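PDB 4R7K: putative from Helicobacter pylori J99, which is of unknown function but, as a member of the SRPBCC superfamily, has a helix-grip-like fold and may bind a hydrophobic ligand. Local coordinates for residues N44-E49 and N177-W182; N58-H63 and W141-L146; V151-Q156 and G185-S190. All blocks are in the same frame, centred on the assembly; numbering follows the deposited sequence. Where two conformers were deposited one is given.

Contact 1 (N44-E49 and N177-W182); sequences NFVSNE and NGHQAW
Asn48, on the outermost strand of the chain's own antiparallel sheet, makes a buried polar contact with His179 and Gln180 of the long C-terminal helix, a worked example of how amide groups can join a helix to a sheet. Strand 44-49 and helix 177-182 run with an angle of 30° between their directions and approach within 8.3 Å, axis to axis. The direct bond runs from Asn48 ND2 to Gln180 OE1, 2.9 Å long and nearly straight at 169°. Gln180 OE1 lies close to the amide plane of Asn48, although the two amides are turned 45° against each other. The Gln180 chain bends at chi2, which brings its amide back toward the strand. A second hydrogen bond, from Asn48 ND2 to the carbonyl of Leu176 of the same helix, fixes the Asn48 amide further. On its other side Asn48 OD1 packs 3.3 Å from His179 CB and accepts a hydrogen bond from a water 2.7 Å away; the same water lies in the plane of the imidazole, at its edge, 2.7 Å from His179 ND1. Another water accepts from Glu49 N and probably donates to Gln180 OE1. His179 also stacks on His139 of strand 136-146, Asn48 touches Thr155 on the adjoining strand 150-160, and Leu176 of a neighbouring subunit packs on Gln180.

Contact 2 (N58-H63 and W141-L146); sequences NKVVQH and WLVEKL
Val60 and Val143 meet methyl to methyl, and apolar packing of this kind is all that joins the side chains of helix 58-63 directly to those of strand 141-146. Val143 points toward the helix from the sheet, with CG1 anti to its backbone nitrogen (chi1 -178°), and this methyl does the touching. It comes within 3.8 Å of Val60 CG1, the two side chains meeting at a slant. Val61, the next residue along the helix, turns its CB more to the flank and adds a longer contact, Val61 CG2 to Val143 CG1 at 4.4 Å. One strand methyl thus serves two successive helix residues. The same apolar layer takes in Leu119 from strand 118-126, which touches both Val61 and Val143, together with Phe57 and Leu64 from the helix itself.

In the helix-grip fold expected of the SRPBCC family, a curved antiparallel sheet wraps round a long C-terminal helix while shorter helices fill in beside it. Helix 57-65 is such a short helix: Val60 also touches Leu186 and Ser190 of helix 174-190, so its side chain reaches both the sheet and the long helix.

Polar links lie at the margin. A water accepts from Asn58 N at 3.1 Å and from Lys145 NZ at 3.1 Å, bridging the helix backbone to the long side chain of an exposed strand lysine. Within the helix, Lys59 NZ donates to Gln62 OE1 at 2.9 Å, linking residues about one turn apart.

Of the aromatic groups nearby, the Trp141 indole meets Trp182 of helix 174-190 edge-to-face.

Contact 3 (V151-Q156 and G185-S190); sequences VRILTQ and GLVAYS
Ile153 meets Leu186 and Val187 through aliphatic groups alone, and the flat groups of the two segments lie outside this contact, the Arg152 guanidinium on the side of the sheet away from the helix. There the guanidinium has Leu154 CB 4.2 Å above one face, displaced toward the rim. Arg152 NE forms a salt bridge with Glu49 and NH1 one with Glu144, and NH1 also bonds to the carbonyl of Asn29. Glu49 and Glu144, on the two neighbouring strands, hold the group in place, and their carboxylates probably balance its charge. On the helix, the Tyr189 ring packs edge-to-face with His63 and meets the ring of Tyr73 with planes at about 40°, while its hydroxyl bonds to His69.

Ile153 points toward the helix. CG1 lies anti to the carbonyl carbon (chi1 -49°), and the extended chain beyond it carries CD1 out to the helix. This one methyl does all the touching, 4.0 Å from Val187 CG2 and 4.1 Å from Leu186 CD2, so it sits against two successive helix residues. Leu186 faces the strand, whereas Val187 sits on the flank of the helix and also touches Val52. The backbones stay well apart, with Ile153 CA and Val187 CA 8.9 Å from each other.

At the last turn of the helix, Ser190 OG donates to Leu186 O at 2.8 Å, which helps satisfy a carbonyl near the helix end; Ser190 OG is also bonded to His63 ND1, tying the turn to helix 57-65. A long C-terminal helix laid by its aliphatic side chains against an antiparallel sheet is typical of the helix-grip fold of SRPBCC proteins.

All three contacts are buried, yet they differ in chemistry. Contacts 1 and 3 share helix 174-190 and place different parts of it against the neighbouring strands 44-53 and 150-160, their centres about 11 Å apart. Contact 1, beside a subunit interface, is polar and hydrated, whereas contact 3 is aliphatic. Contact 2 brings the short helix 57-65 to strand 136-146 and is likewise aliphatic, with a polar fringe near the surface. Its centre lies about 7 Å from that of contact 3, and Val60 touches Ile153 and Leu186, making the two parts of one apolar core. Along the chain, contact 2 is nested inside the loop closed by contact 1.

Contact 1 (N44-E49 and N177-W182)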
ATOM      1  N   ASN A  44     -12.586  14.504  -3.692  1.00 22.17           N
ATOM      2  CA  ASN A  44     -12.101  13.253  -3.147  1.00 23.83           C
ATOM      3  C   ASN A  44     -12.755  13.037  -1.783  1.00 21.77           C
ATOM      4  O   ASN A  44     -13.008  14.010  -1.038  1.00 22.26           O
ATOM      5  CB  ASN A  44     -10.583  13.276  -3.036  1.00 25.06           C
ATOM      6  CG  ASN A  44      -9.974  11.909  -2.747  1.00 26.15           C
ATOM      7  OD1 ASN A  44     -10.513  10.863  -3.126  1.00 26.50           O
ATOM      8  ND2 ASN A  44      -8.807  11.919  -2.110  1.00 24.37           N
ATOM      9  N   PHE A  45     -13.021  11.764  -1.479  1.00 19.95           N
ATOM     10  CA  PHE A  45     -13.618  11.331  -0.254  1.00 21.09           C
ATOM     11  C   PHE A  45     -12.874  10.094   0.214  1.00 21.67           C
ATOM     12  O   PHE A  45     -12.643   9.151  -0.550  1.00 24.71           O
ATOM     13  CB  PHE A  45     -15.107  11.063  -0.445  1.00 22.88           C
ATOM     14  CG  PHE A  45     -15.765  10.415   0.743  1.00 25.16           C
ATOM     15  CD1 PHE A  45     -15.854  11.095   1.954  1.00 23.54           C
ATOM     16  CD2 PHE A  45     -16.255   9.127   0.661  1.00 24.56           C
ATOM     17  CE1 PHE A  45     -16.462  10.515   3.048  1.00 24.25           C
ATOM     18  CE2 PHE A  45     -16.828   8.519   1.778  1.00 27.24           C
ATOM     19  CZ  PHE A  45     -16.950   9.224   2.957  1.00 25.23           C
ATOM     20  N   VAL A  46     -12.467  10.122   1.474  0.60 21.42           N
ATOM     21  CA  VAL A  46     -11.719   9.026   2.072  0.60 22.02           C
ATOM     22  C   VAL A  46     -12.441   8.593   3.346  0.60 21.08           C
ATOM     23  O   VAL A  46     -12.881   9.453   4.102  0.60 20.88           O
ATOM     24  CB  VAL A  46     -10.325   9.523   2.468  0.60 22.98           C
ATOM     25  CG1 VAL A  46      -9.443   8.367   2.879  0.60 24.92           C
ATOM     26  CG2 VAL A  46      -9.703  10.308   1.320  0.60 25.47           C
ATOM     27  N   SER A  47     -12.582   7.279   3.563  1.00 19.71           N
ATOM     28  CA  SER A  47     -13.202   6.754   4.778  1.00 20.44           C
ATOM     29  C   SER A  47     -12.400   5.585   5.334  1.00 19.82           C
ATOM     30  O   SER A  47     -12.057   4.639   4.603  1.00 21.53           O
ATOM     31  CB  SER A  47     -14.657   6.322   4.465  1.00 21.29           C
ATOM     32  OG  SER A  47     -15.325   5.868   5.630  1.00 21.02           O
ATOM     33  N   ASN A  48     -12.088   5.677   6.626  1.00 19.27           N
ATOM     34  CA  ASN A  48     -11.419   4.644   7.357  1.00 19.51           C
ATOM     35  C   ASN A  48     -12.121   4.430   8.711  1.00 18.40           C
ATOM     36  O   ASN A  48     -12.629   5.387   9.320  1.00 18.75           O
ATOM     37  CB  ASN A  48      -9.958   5.033   7.608  1.00 21.27           C
ATOM     38  CG  ASN A  48      -9.168   5.205   6.330  1.00 21.05           C
ATOM     39  OD1 ASN A  48      -9.211   6.245   5.690  1.00 23.57           O
ATOM     40  ND2 ASN A  48      -8.418   4.202   5.978  1.00 24.25           N
ATOM     41  N   GLU A  49     -12.078   3.205   9.228  1.00 18.88           N
ATOM     42  CA  GLU A  49     -12.711   2.877  10.455  1.00 19.49           C
ATOM     43  C   GLU A  49     -12.103   1.618  11.106  1.00 21.76           C
ATOM     44  O   GLU A  49     -11.770   0.642  10.421  1.00 24.70           O
ATOM     45  CB  GLU A  49     -14.181   2.597  10.178  1.00 22.19           C
ATOM     46  CG  GLU A  49     -15.017   2.309  11.361  1.00 24.88           C
ATOM     47  CD  GLU A  49     -16.428   1.845  10.993  1.00 29.08           C
ATOM     48  OE1 GLU A  49     -16.685   1.515   9.806  1.00 33.37           O
ATOM     49  OE2 GLU A  49     -17.295   1.828  11.896  1.00 29.54           O
ATOM     50  N   ASN A 177      -4.481   4.710   2.775  1.00 22.15           N
ATOM     51  CA  ASN A 177      -3.460   3.995   3.474  1.00 22.43           C
ATOM     52  C   ASN A 177      -2.836   4.844   4.573  1.00 21.57           C
ATOM     53  O   ASN A 177      -2.534   4.307   5.625  1.00 23.42           O
ATOM     54  CB  ASN A 177      -2.428   3.463   2.468  1.00 23.15           C
ATOM     55  CG  ASN A 177      -2.978   2.275   1.671  1.00 25.96           C
ATOM     56  OD1 ASN A 177      -3.213   2.368   0.469  1.00 29.00           O
ATOM     57  ND2 ASN A 177      -3.305   1.215   2.374  1.00 26.23           N
ATOM     58  N   GLY A 178      -2.665   6.146   4.332  1.00 21.67           N
ATOM     59  CA  GLY A 178      -2.145   7.061   5.346  1.00 22.24           C
ATOM     60  C   GLY A 178      -3.104   7.163   6.530  1.00 20.79           C
ATOM     61  O   GLY A 178      -2.701   7.089   7.680  1.00 21.75           O
ATOM     62  N   HIS A 179      -4.377   7.324   6.244  1.00 21.24           N
ATOM     63  CA  HIS A 179      -5.349   7.426   7.324  1.00 21.96           C
ATOM     64  C   HIS A 179      -5.509   6.140   8.094  1.00 22.06           C
ATOM     65  O   HIS A 179      -5.709   6.158   9.338  1.00 21.83           O
ATOM     66  CB  HIS A 179      -6.652   7.945   6.799  1.00 23.00           C
ATOM     67  CG  HIS A 179      -6.631   9.419   6.565  1.00 23.52           C
ATOM     68  ND1 HIS A 179      -7.776  10.154   6.380  1.00 24.90           N
ATOM     69  CD2 HIS A 179      -5.611  10.311   6.625  1.00 24.78           C
ATOM     70  CE1 HIS A 179      -7.454  11.428   6.221  1.00 27.08           C
ATOM     71  NE2 HIS A 179      -6.150  11.554   6.394  1.00 28.65           N
ATOM     72  N   GLN A 180      -5.356   5.016   7.407  1.00 21.44           N
ATOM     73  CA  GLN A 180      -5.396   3.738   8.108  1.00 21.24           C
ATOM     74  C   GLN A 180      -4.244   3.678   9.087  1.00 22.69           C
ATOM     75  O   GLN A 180      -4.377   3.119  10.193  1.00 20.87           O
ATOM     76  CB  GLN A 180      -5.290   2.572   7.145  1.00 22.70           C
ATOM     77  CG  GLN A 180      -5.668   1.259   7.785  1.00 23.88           C
ATOM     78  CD  GLN A 180      -7.140   1.179   8.182  1.00 25.82           C
ATOM     79  OE1 GLN A 180      -8.027   1.799   7.564  1.00 25.76           O
ATOM     80  NE2 GLN A 180      -7.417   0.361   9.180  1.00 32.35           N
ATOM     81  N   ALA A 181      -3.084   4.174   8.655  1.00 23.85           N
ATOM     82  CA  ALA A 181      -1.906   4.196   9.532  1.00 24.62           C
ATOM     83  C   ALA A 181      -2.134   5.087  10.756  1.00 23.84           C
ATOM     84  O   ALA A 181      -1.629   4.793  11.842  1.00 22.54           O
ATOM     85  CB  ALA A 181      -0.653   4.639   8.770  1.00 26.45           C
ATOM     86  N   TRP A 182      -2.886   6.178  10.572  1.00 23.01           N
ATOM     87  CA  TRP A 182      -3.204   7.097  11.669  1.00 24.08           C
ATOM     88  C   TRP A 182      -4.040   6.320  12.677  1.00 24.29           C
ATOM     89  O   TRP A 182      -3.715   6.304  13.867  1.00 23.25           O
ATOM     90  CB  TRP A 182      -4.021   8.309  11.203  1.00 23.73           C
ATOM     91  CG  TRP A 182      -3.988   9.487  12.176  1.00 23.93           C
ATOM     92  CD1 TRP A 182      -3.940   9.425  13.541  1.00 24.57           C
ATOM     93  CD2 TRP A 182      -4.118  10.884  11.845  1.00 23.54           C
ATOM     94  NE1 TRP A 182      -3.930  10.691  14.073  1.00 24.99           N
ATOM     95  CE2 TRP A 182      -4.040  11.605  13.053  1.00 26.03           C
ATOM     96  CE3 TRP A 182      -4.209  11.598  10.630  1.00 25.96           C
ATOM     97  CZ2 TRP A 182      -4.097  13.001  13.098  1.00 26.31           C
ATOM     98  CZ3 TRP A 182      -4.255  12.997  10.680  1.00 26.25           C
ATOM     99  CH2 TRP A 182      -4.189  13.674  11.897  1.00 26.32           C
TER
HETATM  100  O   HOH W   1     -10.025   8.743   6.248  1.00 22.53           O
HETATM  101  O   HOH W   2     -10.851   1.318   7.286  1.00 21.76           O

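Contact 2 (N58-H63 and W141-L146)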
ATOM      1  N   ASN A  58     -11.604   7.289  26.794  1.00 25.60           N
ATOM      2  CA  ASN A  58     -10.920   8.505  27.268  1.00 26.24           C
ATOM      3  C   ASN A  58      -9.497   8.637  26.758  1.00 26.38           C
ATOM      4  O   ASN A  58      -9.065   9.720  26.364  1.00 25.68           O
ATOM      5  CB  ASN A  58     -11.001   8.597  28.793  1.00 28.94           C
ATOM      6  CG  ASN A  58     -12.341   9.160  29.253  1.00 32.27           C
ATOM      7  OD1 ASN A  58     -12.936  10.023  28.575  1.00 34.08           O
ATOM      8  ND2 ASN A  58     -12.813   8.705  30.391  1.00 33.38           N
ATOM      9  N   LYS A  59      -8.778   7.530  26.748  1.00 27.23           N
ATOM     10  CA  LYS A  59      -7.393   7.536  26.313  1.00 28.51           C
ATOM     11  C   LYS A  59      -7.296   7.846  24.823  1.00 25.86           C
ATOM     12  O   LYS A  59      -6.431   8.575  24.389  1.00 24.70           O
ATOM     13  CB  LYS A  59      -6.738   6.189  26.687  1.00 32.36           C
ATOM     14  CG  LYS A  59      -5.219   6.131  26.604  1.00 34.85           C
ATOM     15  CD  LYS A  59      -4.483   7.221  27.395  1.00 34.96           C
ATOM     16  CE  LYS A  59      -4.725   7.184  28.884  1.00 34.53           C
ATOM     17  NZ  LYS A  59      -3.959   8.259  29.582  1.00 33.55           N
ATOM     18  N   VAL A  60      -8.202   7.305  24.043  1.00 26.29           N
ATOM     19  CA  VAL A  60      -8.197   7.556  22.611  1.00 25.45           C
ATOM     20  C   VAL A  60      -8.457   9.033  22.340  1.00 24.96           C
ATOM     21  O   VAL A  60      -7.748   9.667  21.552  1.00 24.61           O
ATOM     22  CB  VAL A  60      -9.225   6.654  21.894  1.00 25.30           C
ATOM     23  CG1 VAL A  60      -9.398   7.079  20.441  1.00 25.67           C
ATOM     24  CG2 VAL A  60      -8.798   5.201  21.993  1.00 25.38           C
ATOM     25  N   VAL A  61      -9.442   9.601  23.034  1.00 23.58           N
ATOM     26  CA  VAL A  61      -9.772  11.016  22.854  1.00 24.63           C
ATOM     27  C   VAL A  61      -8.540  11.876  23.205  1.00 25.06           C
ATOM     28  O   VAL A  61      -8.159  12.807  22.490  1.00 23.56           O
ATOM     29  CB  VAL A  61     -11.011  11.396  23.688  1.00 25.35           C
ATOM     30  CG1 VAL A  61     -11.257  12.889  23.676  1.00 27.44           C
ATOM     31  CG2 VAL A  61     -12.244  10.678  23.194  1.00 26.48           C
ATOM     32  N   GLN A  62      -7.880  11.527  24.301  1.00 26.30           N
ATOM     33  CA  GLN A  62      -6.729  12.259  24.708  1.00 25.75           C
ATOM     34  C   GLN A  62      -5.654  12.230  23.657  1.00 25.90           C
ATOM     35  O   GLN A  62      -5.052  13.260  23.356  1.00 28.25           O
ATOM     36  CB  GLN A  62      -6.191  11.643  25.980  1.00 27.80           C
ATOM     37  CG  GLN A  62      -4.956  12.330  26.466  1.00 28.28           C
ATOM     38  CD  GLN A  62      -4.360  11.638  27.648  1.00 30.77           C
ATOM     39  OE1 GLN A  62      -4.832  10.572  28.074  1.00 32.65           O
ATOM     40  NE2 GLN A  62      -3.301  12.225  28.181  1.00 32.19           N
ATOM     41  N   HIS A  63      -5.398  11.056  23.090  1.00 24.79           N
ATOM     42  CA  HIS A  63      -4.313  10.940  22.114  1.00 25.33           C
ATOM     43  C   HIS A  63      -4.644  11.481  20.739  1.00 25.43           C
ATOM     44  O   HIS A  63      -3.737  11.703  19.925  1.00 27.85           O
ATOM     45  CB  HIS A  63      -3.800   9.520  22.007  1.00 25.04           C
ATOM     46  CG  HIS A  63      -3.139   9.032  23.247  1.00 27.76           C
ATOM     47  ND1 HIS A  63      -3.216   7.725  23.663  1.00 27.44           N
ATOM     48  CD2 HIS A  63      -2.385   9.679  24.167  1.00 28.54           C
ATOM     49  CE1 HIS A  63      -2.538   7.583  24.785  1.00 29.39           C
ATOM     50  NE2 HIS A  63      -2.033   8.758  25.118  1.00 29.31           N
ATOM     51  N   TRP A 141     -13.742  13.338  12.508  1.00 20.87           N
ATOM     52  CA  TRP A 141     -13.517  12.194  13.331  1.00 20.05           C
ATOM     53  C   TRP A 141     -14.710  11.960  14.210  1.00 19.73           C
ATOM     54  O   TRP A 141     -15.347  12.925  14.717  1.00 20.00           O
ATOM     55  CB  TRP A 141     -12.302  12.423  14.258  1.00 20.23           C
ATOM     56  CG  TRP A 141     -10.968  12.626  13.620  1.00 21.52           C
ATOM     57  CD1 TRP A 141     -10.504  13.778  13.044  1.00 22.86           C
ATOM     58  CD2 TRP A 141      -9.886  11.683  13.557  1.00 20.34           C
ATOM     59  NE1 TRP A 141      -9.204  13.597  12.614  1.00 24.03           N
ATOM     60  CE2 TRP A 141      -8.805  12.324  12.916  1.00 21.06           C
ATOM     61  CE3 TRP A 141      -9.716  10.359  14.003  1.00 20.94           C
ATOM     62  CZ2 TRP A 141      -7.600  11.674  12.660  1.00 21.59           C
ATOM     63  CZ3 TRP A 141      -8.517   9.707  13.727  1.00 19.09           C
ATOM     64  CH2 TRP A 141      -7.469  10.371  13.097  1.00 20.04           C
ATOM     65  N   LEU A 142     -14.979  10.680  14.452  1.00 21.05           N
ATOM     66  CA  LEU A 142     -16.019  10.253  15.363  1.00 21.31           C
ATOM     67  C   LEU A 142     -15.480   9.083  16.155  1.00 21.03           C
ATOM     68  O   LEU A 142     -15.186   8.020  15.584  1.00 20.94           O
ATOM     69  CB  LEU A 142     -17.280   9.853  14.598  1.00 22.86           C
ATOM     70  CG  LEU A 142     -18.566   9.758  15.443  1.00 25.42           C
ATOM     71  CD1 LEU A 142     -19.777   9.804  14.505  1.00 27.78           C
ATOM     72  CD2 LEU A 142     -18.537   8.475  16.259  1.00 28.53           C
ATOM     73  N   VAL A 143     -15.323   9.292  17.461  1.00 22.22           N
ATOM     74  CA  VAL A 143     -14.830   8.265  18.384  1.00 20.11           C
ATOM     75  C   VAL A 143     -15.996   7.955  19.320  1.00 21.36           C
ATOM     76  O   VAL A 143     -16.561   8.883  19.907  1.00 22.71           O
ATOM     77  CB  VAL A 143     -13.623   8.765  19.224  1.00 21.62           C
ATOM     78  CG1 VAL A 143     -13.117   7.642  20.142  1.00 21.77           C
ATOM     79  CG2 VAL A 143     -12.459   9.225  18.350  1.00 23.76           C
ATOM     80  N   GLU A 144     -16.372   6.675  19.456  1.00 21.75           N
ATOM     81  CA  GLU A 144     -17.452   6.311  20.343  1.00 23.42           C
ATOM     82  C   GLU A 144     -17.339   4.955  20.993  1.00 25.16           C
ATOM     83  O   GLU A 144     -16.720   4.008  20.470  1.00 24.34           O
ATOM     84  CB  GLU A 144     -18.821   6.408  19.646  1.00 26.20           C
ATOM     85  CG  GLU A 144     -19.017   5.445  18.508  1.00 27.31           C
ATOM     86  CD  GLU A 144     -20.413   5.549  17.895  1.00 30.09           C
ATOM     87  OE1 GLU A 144     -21.342   6.014  18.607  1.00 26.63           O
ATOM     88  OE2 GLU A 144     -20.586   5.152  16.712  1.00 26.26           O
ATOM     89  N   LYS A 145     -17.927   4.886  22.176  1.00 25.56           N
ATOM     90  CA  LYS A 145     -18.045   3.651  22.924  1.00 30.01           C
ATOM     91  C   LYS A 145     -19.174   2.801  22.329  1.00 32.11           C
ATOM     92  O   LYS A 145     -20.271   3.328  22.043  1.00 30.39           O
ATOM     93  CB  LYS A 145     -18.458   3.970  24.347  1.00 32.34           C
ATOM     94  CG  LYS A 145     -17.475   4.740  25.184  1.00 34.34           C
ATOM     95  CD  LYS A 145     -18.071   4.840  26.600  1.00 38.77           C
ATOM     96  CE  LYS A 145     -17.145   5.451  27.610  1.00 44.96           C
ATOM     97  NZ  LYS A 145     -16.027   4.524  27.899  1.00 48.11           N
ATOM     98  N   LEU A 146     -18.919   1.516  22.133  1.00 30.18           N
ATOM     99  CA  LEU A 146     -19.914   0.589  21.605  1.00 33.16           C
ATOM    100  C   LEU A 146     -20.134  -0.473  22.666  1.00 37.46           C
ATOM    101  O   LEU A 146     -19.314  -0.621  23.572  1.00 35.75           O
ATOM    102  CB  LEU A 146     -19.460  -0.087  20.302  1.00 30.57           C
ATOM    103  CG  LEU A 146     -19.157   0.782  19.077  1.00 27.63           C
ATOM    104  CD1 LEU A 146     -18.920  -0.113  17.900  1.00 28.92           C
ATOM    105  CD2 LEU A 146     -20.304   1.744  18.826  1.00 29.82           C
TER
HETATM  106  O   HOH W   3     -13.300   5.632  28.746  1.00 35.24           O

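Contact 3 (V151-Q156 and G185-S190)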
ATOM      1  N   VAL A 151     -14.431   0.159  21.253  1.00 26.45           N
ATOM      2  CA  VAL A 151     -14.408   1.555  20.856  1.00 24.53           C
ATOM      3  C   VAL A 151     -14.284   1.604  19.347  1.00 24.35           C
ATOM      4  O   VAL A 151     -13.490   0.849  18.756  1.00 24.08           O
ATOM      5  CB  VAL A 151     -13.239   2.307  21.516  1.00 24.51           C
ATOM      6  CG1 VAL A 151     -12.995   3.643  20.867  1.00 24.08           C
ATOM      7  CG2 VAL A 151     -13.472   2.447  23.017  1.00 26.70           C
ATOM      8  N   ARG A 152     -15.118   2.446  18.738  1.00 22.58           N
ATOM      9  CA  ARG A 152     -15.086   2.723  17.319  1.00 21.64           C
ATOM     10  C   ARG A 152     -14.399   4.044  17.028  1.00 20.49           C
ATOM     11  O   ARG A 152     -14.634   5.043  17.720  1.00 22.84           O
ATOM     12  CB  ARG A 152     -16.506   2.802  16.781  1.00 21.59           C
ATOM     13  CG  ARG A 152     -16.632   3.198  15.309  1.00 20.24           C
ATOM     14  CD  ARG A 152     -18.115   3.332  14.978  1.00 22.42           C
ATOM     15  NE  ARG A 152     -18.406   3.564  13.549  1.00 22.04           N
ATOM     16  CZ  ARG A 152     -19.398   4.318  13.091  1.00 21.67           C
ATOM     17  NH1 ARG A 152     -20.168   4.988  13.924  1.00 22.75           N
ATOM     18  NH2 ARG A 152     -19.595   4.426  11.780  1.00 22.09           N
ATOM     19  N   ILE A 153     -13.513   4.035  16.031  1.00 20.83           N
ATOM     20  CA  ILE A 153     -12.866   5.237  15.556  1.00 20.02           C
ATOM     21  C   ILE A 153     -13.134   5.353  14.053  1.00 20.25           C
ATOM     22  O   ILE A 153     -12.652   4.541  13.257  1.00 21.70           O
ATOM     23  CB  ILE A 153     -11.333   5.261  15.815  1.00 21.33           C
ATOM     24  CG1 ILE A 153     -11.016   4.907  17.250  1.00 22.42           C
ATOM     25  CG2 ILE A 153     -10.788   6.643  15.474  1.00 22.15           C
ATOM     26  CD1 ILE A 153      -9.543   4.684  17.553  1.00 23.13           C
ATOM     27  N   LEU A 154     -13.898   6.365  13.679  1.00 20.09           N
ATOM     28  CA  LEU A 154     -14.249   6.617  12.302  1.00 20.07           C
ATOM     29  C   LEU A 154     -13.620   7.908  11.915  1.00 21.70           C
ATOM     30  O   LEU A 154     -13.819   8.922  12.615  1.00 20.23           O
ATOM     31  CB  LEU A 154     -15.762   6.769  12.145  1.00 20.09           C
ATOM     32  CG  LEU A 154     -16.307   7.198  10.751  1.00 20.63           C
ATOM     33  CD1 LEU A 154     -16.153   6.112   9.717  1.00 21.86           C
ATOM     34  CD2 LEU A 154     -17.777   7.569  10.848  1.00 22.82           C
ATOM     35  N   THR A 155     -12.853   7.898  10.817  1.00 21.38           N
ATOM     36  CA  THR A 155     -12.322   9.115  10.298  1.00 20.64           C
ATOM     37  C   THR A 155     -12.599   9.227   8.771  1.00 19.49           C
ATOM     38  O   THR A 155     -12.383   8.285   7.982  1.00 18.50           O
ATOM     39  CB  THR A 155     -10.849   9.326  10.660  1.00 22.93           C
ATOM     40  OG1 THR A 155     -10.498  10.684  10.370  1.00 24.20           O
ATOM     41  CG2 THR A 155      -9.942   8.385   9.885  1.00 23.55           C
ATOM     42  N   GLN A 156     -13.074  10.392   8.377  1.00 18.04           N
ATOM     43  CA  GLN A 156     -13.465  10.660   7.002  1.00 16.91           C
ATOM     44  C   GLN A 156     -13.013  12.016   6.608  1.00 20.01           C
ATOM     45  O   GLN A 156     -13.058  12.944   7.413  1.00 20.79           O
ATOM     46  CB  GLN A 156     -14.983  10.545   6.827  1.00 17.90           C
ATOM     47  CG  GLN A 156     -15.546   9.197   7.180  1.00 18.93           C
ATOM     48  CD  GLN A 156     -17.041   9.069   6.953  1.00 19.88           C
ATOM     49  OE1 GLN A 156     -17.828   9.991   7.197  1.00 20.70           O
ATOM     50  NE2 GLN A 156     -17.438   7.913   6.483  1.00 23.26           N
ATOM     51  N   GLY A 185      -2.078   3.489  14.424  1.00 24.40           N
ATOM     52  CA  GLY A 185      -1.157   4.058  15.369  1.00 25.34           C
ATOM     53  C   GLY A 185      -1.855   4.532  16.631  1.00 23.63           C
ATOM     54  O   GLY A 185      -1.391   4.286  17.748  1.00 26.09           O
ATOM     55  N   LEU A 186      -2.968   5.211  16.447  1.00 22.67           N
ATOM     56  CA  LEU A 186      -3.781   5.709  17.578  1.00 23.09           C
ATOM     57  C   LEU A 186      -4.205   4.556  18.490  1.00 23.19           C
ATOM     58  O   LEU A 186      -4.132   4.638  19.714  1.00 26.09           O
ATOM     59  CB  LEU A 186      -4.987   6.462  16.998  1.00 22.46           C
ATOM     60  CG  LEU A 186      -6.033   7.014  17.945  1.00 23.11           C
ATOM     61  CD1 LEU A 186      -5.405   7.869  19.033  1.00 25.62           C
ATOM     62  CD2 LEU A 186      -7.013   7.825  17.138  1.00 23.53           C
ATOM     63  N   VAL A 187      -4.631   3.459  17.866  1.00 25.46           N
ATOM     64  CA  VAL A 187      -4.991   2.257  18.583  1.00 26.20           C
ATOM     65  C   VAL A 187      -3.794   1.669  19.350  1.00 25.83           C
ATOM     66  O   VAL A 187      -3.868   1.462  20.575  1.00 29.09           O
ATOM     67  CB  VAL A 187      -5.551   1.208  17.630  1.00 26.40           C
ATOM     68  CG1 VAL A 187      -5.661  -0.130  18.346  1.00 27.76           C
ATOM     69  CG2 VAL A 187      -6.920   1.657  17.095  1.00 26.08           C
ATOM     70  N   ALA A 188      -2.689   1.455  18.647  1.00 27.06           N
ATOM     71  CA  ALA A 188      -1.481   0.861  19.244  1.00 29.48           C
ATOM     72  C   ALA A 188      -0.972   1.690  20.431  1.00 28.67           C
ATOM     73  O   ALA A 188      -0.618   1.169  21.511  1.00 29.03           O
ATOM     74  CB  ALA A 188      -0.385   0.755  18.181  1.00 30.66           C
ATOM     75  N   TYR A 189      -0.975   2.993  20.252  1.00 27.35           N
ATOM     76  CA  TYR A 189      -0.502   3.902  21.273  1.00 28.80           C
ATOM     77  C   TYR A 189      -1.472   4.038  22.459  1.00 30.11           C
ATOM     78  O   TYR A 189      -1.053   4.444  23.531  1.00 30.45           O
ATOM     79  CB  TYR A 189      -0.291   5.267  20.648  1.00 28.35           C
ATOM     80  CG  TYR A 189       0.500   6.304  21.439  1.00 29.70           C
ATOM     81  CD1 TYR A 189       1.889   6.260  21.505  1.00 31.42           C
ATOM     82  CD2 TYR A 189      -0.140   7.389  21.983  1.00 29.33           C
ATOM     83  CE1 TYR A 189       2.608   7.260  22.184  1.00 35.36           C
ATOM     84  CE2 TYR A 189       0.549   8.373  22.642  1.00 33.74           C
ATOM     85  CZ  TYR A 189       1.911   8.318  22.741  1.00 35.83           C
ATOM     86  OH  TYR A 189       2.526   9.342  23.397  1.00 42.13           O
ATOM     87  N   SER A 190      -2.744   3.693  22.264  1.00 29.99           N
ATOM     88  CA  SER A 190      -3.751   3.845  23.330  1.00 31.82           C
ATOM     89  C   SER A 190      -3.982   2.561  24.124  1.00 36.68           C
ATOM     90  O   SER A 190      -4.560   2.603  25.201  1.00 35.44           O
ATOM     91  CB  SER A 190      -5.060   4.388  22.753  1.00 30.27           C
ATOM     92  OG  SER A 190      -4.850   5.672  22.169  1.00 27.86           O
TER